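PDB 5GT5: pectate lyase from Paenibacillus sp. 0602, which catalyses the eliminative cleavage of polygalacturonate, probably within the chain and with calcium, and probably acts on partly methylated pectin as well. Local coordinates for residues 80-85 / 138-143; 208-211 / 217-220. The protein carries 1 engineered substitution. All coordinates share one frame; numbering follows the deposited sequence.

Both contacts belong to the loops and short helices that pack outside the parallel beta-helix of this polysaccharide lyase family 1 enzyme, on the same side of the chain's centre and about 9 Å apart between their centres. They follow one another along the chain: contact 1 ties the segment leading into helix 84-89 to the loop between strands 131-133 and 154-157, and contact 2 then joins helix 203-212 to the start of helix 219-225. Glu-140 and Trp-138 bridge the two. Glu-140 OE1 lies 2.7 Å from Met-220 N, a probable hydrogen bond, while Trp-138 packs on Met-211. The two contacts thus touch and form one packed region beside the beta-helix, away from the predicted calcium and catalytic residues.

Contact 1 of 2, residues 80-85 / 138-143; sequences ALTHPV and WDESTK
Thr-82 hooks onto the backbone of Trp-138 through one hydroxyl: OG1 donates to Trp-138 O at 2.7 Å, in the carbonyl plane and on a lone pair (C=O...OG1 angle 131°). With OG1 turned between its own backbone N and carbonyl carbon (chi1 55°), CG2 falls beside the same oxygen, 3.5 Å from Trp-138 O. Farther out, Leu-81 CD1 reaches Ser-141 CB at 4.2 Å, a looser carbon-to-carbon touch between two exposed residues. A valine in place of Thr-82 would probably leave the carbonyl of Trp-138 without this donor and the two segments without their hydrogen bond. The loop around the acceptor is braced from within. Trp-138 NE1 donates to Glu-140 OE2 at 2.8 Å, nearly in the indole plane but from above the carboxylate plane; the carboxylate also accepts from the backbone N of Met-220 (OE1) and Tyr-221 (OE2), at the start of helix 219-225. Asp-139 OD1 receives Thr-142 N at 2.8 Å, an Asx motif, and Glu-140 to Lys-143 form a type I turn. On the other segment His-83 is the N-cap of helix 84-89, its ND1 taking Val-85 N in the ring plane. Glu-137 accepts from the backbone N of Leu-81, Thr-82 and His-83, and Gln-207 of helix 203-212 bonds both Thr-82 O and Trp-138 N. The indole of Trp-138 packs among helices 203-212, 219-225 and 233-241.

Contact 2 of 2, residues 208-211 / 217-220; sequences INEM and SYPM
A Met-aromatic contact with a CH-pi component joins Met-211, near the end of helix 203-212, to Tyr-218, the N-cap residue of helix 219-225. The two short helices are consecutive, and the contact closes the brief connection between them outside the parallel beta-helix. Met-211 CG stands over the centre of the Tyr-218 ring, 3.5 Å from its centroid and 7° off the ring normal, while SD lies obliquely, nearest to Tyr-218 CD1 at 3.6 Å. The side chains cross at about a right angle. Met-211 CG is anti to the carbonyl carbon (chi1 -61°), and the extended second torsion carries SD on across the ring toward the CB side, where it is 4.0 Å from Tyr-218 CB. Both residues are buried. Met-211 also packs on Trp-138 and on Tyr-221 of helix 219-225, and Tyr-218 on Glu-140, which joins this pair to the neighbouring loop. At the far end of the ring the polar link is indirect. Glu-210 CG comes within 4.0 Å of Tyr-218 OH, and the carboxylate plane is turned 77° from the ring. One water, in the ring plane at its edge, donates to Glu-210 OE2 at 2.8 Å and hydrogen-bonds Tyr-218 OH at 2.7 Å.

Contact 1 of 2, residues 80-85 / 138-143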
# COMPACT_ATOMS: atom_id res chain seq x y z
N ALA A 80 35.50 -2.90 2.26
CA ALA A 80 36.21 -1.82 1.59
C ALA A 80 37.55 -2.39 1.13
O ALA A 80 38.27 -3.04 1.91
CB ALA A 80 36.40 -0.65 2.55
N LEU A 81 37.85 -2.17 -0.14
CA LEU A 81 39.09 -2.67 -0.75
C LEU A 81 40.12 -1.59 -1.01
O LEU A 81 41.30 -1.92 -1.21
CB LEU A 81 38.77 -3.33 -2.09
CG LEU A 81 37.66 -4.38 -2.03
CD1 LEU A 81 37.26 -4.94 -3.41
CD2 LEU A 81 38.10 -5.50 -1.08
N THR A 82 39.71 -0.32 -1.05
CA THR A 82 40.62 0.74 -1.53
C THR A 82 40.64 2.05 -0.75
O THR A 82 41.68 2.69 -0.66
CB THR A 82 40.33 1.13 -3.01
OG1 THR A 82 38.93 1.48 -3.09
CG2 THR A 82 40.65 -0.03 -3.98
N HIS A 83 39.52 2.48 -0.17
CA HIS A 83 39.55 3.78 0.50
C HIS A 83 40.25 3.66 1.85
O HIS A 83 39.85 2.83 2.67
CB HIS A 83 38.15 4.39 0.69
CG HIS A 83 38.19 5.87 0.91
ND1 HIS A 83 38.74 6.45 2.04
CD2 HIS A 83 37.78 6.89 0.12
CE1 HIS A 83 38.66 7.77 1.93
NE2 HIS A 83 38.09 8.06 0.77
N PRO A 84 41.29 4.48 2.07
CA PRO A 84 42.04 4.32 3.34
C PRO A 84 41.17 4.49 4.60
O PRO A 84 41.43 3.81 5.60
CB PRO A 84 43.10 5.42 3.24
CG PRO A 84 42.58 6.43 2.27
CD PRO A 84 41.80 5.59 1.25
N VAL A 85 40.16 5.34 4.56
CA VAL A 85 39.31 5.54 5.73
C VAL A 85 38.42 4.33 5.92
O VAL A 85 38.29 3.82 7.02
CB VAL A 85 38.49 6.82 5.61
CG1 VAL A 85 37.46 6.92 6.73
CG2 VAL A 85 39.40 8.06 5.61
N TRP A 138 37.25 3.95 -4.73
CA TRP A 138 37.72 3.67 -6.08
C TRP A 138 37.58 2.18 -6.42
O TRP A 138 37.82 1.31 -5.59
CB TRP A 138 39.19 4.14 -6.13
CG TRP A 138 39.94 3.84 -7.40
CD1 TRP A 138 40.74 2.75 -7.64
CD2 TRP A 138 40.01 4.66 -8.59
NE1 TRP A 138 41.29 2.84 -8.90
CE2 TRP A 138 40.86 4.00 -9.50
CE3 TRP A 138 39.44 5.88 -8.95
CZ2 TRP A 138 41.15 4.51 -10.77
CZ3 TRP A 138 39.74 6.42 -10.22
CH2 TRP A 138 40.58 5.72 -11.12
N ASP A 139 37.22 1.91 -7.67
CA ASP A 139 37.05 0.53 -8.10
C ASP A 139 38.21 -0.01 -8.95
O ASP A 139 38.28 0.27 -10.16
CB ASP A 139 35.77 0.39 -8.91
CG ASP A 139 35.62 -0.96 -9.51
OD1 ASP A 139 36.14 -1.97 -8.94
OD2 ASP A 139 35.00 -1.05 -10.61
N GLU A 140 39.08 -0.81 -8.33
CA GLU A 140 40.02 -1.62 -9.10
C GLU A 140 39.44 -2.97 -9.50
O GLU A 140 39.67 -3.43 -10.64
CB GLU A 140 41.29 -1.86 -8.30
CG GLU A 140 42.15 -0.61 -8.13
CD GLU A 140 42.95 -0.25 -9.38
OE1 GLU A 140 43.26 -1.15 -10.21
OE2 GLU A 140 43.29 0.96 -9.53
N SER A 141 38.70 -3.62 -8.60
CA SER A 141 38.26 -5.00 -8.80
C SER A 141 37.48 -5.22 -10.08
O SER A 141 37.70 -6.22 -10.79
CB SER A 141 37.42 -5.44 -7.59
OG SER A 141 37.05 -6.80 -7.73
N THR A 142 36.58 -4.30 -10.40
CA THR A 142 35.80 -4.41 -11.62
C THR A 142 36.10 -3.33 -12.65
O THR A 142 35.26 -3.00 -13.50
CB THR A 142 34.28 -4.56 -11.35
OG1 THR A 142 33.79 -3.46 -10.57
CG2 THR A 142 34.01 -5.83 -10.55
N LYS A 143 37.32 -2.79 -12.56
CA LYS A 143 37.94 -2.04 -13.66
C LYS A 143 37.12 -0.84 -14.09
O LYS A 143 37.07 -0.50 -15.27
CB LYS A 143 38.22 -2.98 -14.85
CG LYS A 143 39.23 -4.09 -14.51
CD LYS A 143 39.56 -4.94 -15.72
CE LYS A 143 40.33 -6.18 -15.29
NZ LYS A 143 41.61 -5.81 -14.64

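Contact 2 of 2, residues 208-211 / 217-220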
# COMPACT_ATOMS: atom_id res chain seq x y z
N ILE A 208 42.39 9.41 -3.86
CA ILE A 208 43.40 9.50 -4.92
C ILE A 208 44.81 9.69 -4.32
O ILE A 208 45.76 9.07 -4.80
CB ILE A 208 43.06 10.58 -5.96
CG1 ILE A 208 42.20 9.99 -7.09
CG2 ILE A 208 44.31 11.06 -6.67
CD1 ILE A 208 40.86 9.42 -6.67
N ASN A 209 44.92 10.48 -3.26
CA ASN A 209 46.24 10.68 -2.63
C ASN A 209 46.86 9.37 -2.16
O ASN A 209 48.08 9.14 -2.32
CB ASN A 209 46.15 11.66 -1.47
CG ASN A 209 46.02 13.09 -1.91
OD1 ASN A 209 46.22 13.42 -3.09
ND2 ASN A 209 45.69 13.96 -0.96
N GLU A 210 46.04 8.50 -1.59
CA GLU A 210 46.53 7.20 -1.13
C GLU A 210 47.13 6.42 -2.30
O GLU A 210 48.22 5.82 -2.19
CB GLU A 210 45.40 6.41 -0.46
CG GLU A 210 45.77 5.00 0.04
CD GLU A 210 46.75 5.01 1.21
OE1 GLU A 210 46.72 5.97 2.02
OE2 GLU A 210 47.55 4.05 1.30
N MET A 211 46.45 6.44 -3.44
CA MET A 211 46.93 5.67 -4.59
C MET A 211 48.15 6.31 -5.22
O MET A 211 49.03 5.59 -5.70
CB MET A 211 45.79 5.48 -5.60
CG MET A 211 44.61 4.71 -4.98
SD MET A 211 43.37 4.23 -6.18
CE MET A 211 42.74 5.82 -6.66
N SER A 217 50.20 -0.57 -6.42
CA SER A 217 49.18 -1.36 -5.75
C SER A 217 47.81 -1.18 -6.36
O SER A 217 46.85 -1.84 -5.94
CB SER A 217 49.12 -0.99 -4.28
OG SER A 217 50.33 -1.27 -3.62
N TYR A 218 47.71 -0.27 -7.32
CA TYR A 218 46.42 0.06 -7.95
C TYR A 218 46.58 0.09 -9.45
O TYR A 218 46.82 1.15 -10.04
CB TYR A 218 45.93 1.41 -7.40
CG TYR A 218 45.87 1.44 -5.89
CD1 TYR A 218 44.74 0.99 -5.21
CD2 TYR A 218 46.95 1.90 -5.14
CE1 TYR A 218 44.69 1.00 -3.83
CE2 TYR A 218 46.91 1.91 -3.77
CZ TYR A 218 45.79 1.46 -3.12
OH TYR A 218 45.73 1.47 -1.74
N PRO A 219 46.46 -1.08 -10.10
CA PRO A 219 46.82 -1.17 -11.53
C PRO A 219 46.04 -0.24 -12.47
O PRO A 219 46.65 0.33 -13.39
CB PRO A 219 46.55 -2.63 -11.87
CG PRO A 219 46.53 -3.35 -10.54
CD PRO A 219 46.14 -2.38 -9.49
N MET A 220 44.74 -0.08 -12.27
CA MET A 220 43.99 0.83 -13.12
C MET A 220 44.43 2.27 -12.93
O MET A 220 44.68 2.97 -13.91
CB MET A 220 42.49 0.70 -12.84
CG MET A 220 41.67 1.65 -13.69
SD MET A 220 39.95 1.35 -13.28
CE MET A 220 39.20 2.72 -14.11
O HOH W 1 48.01 1.93 -0.47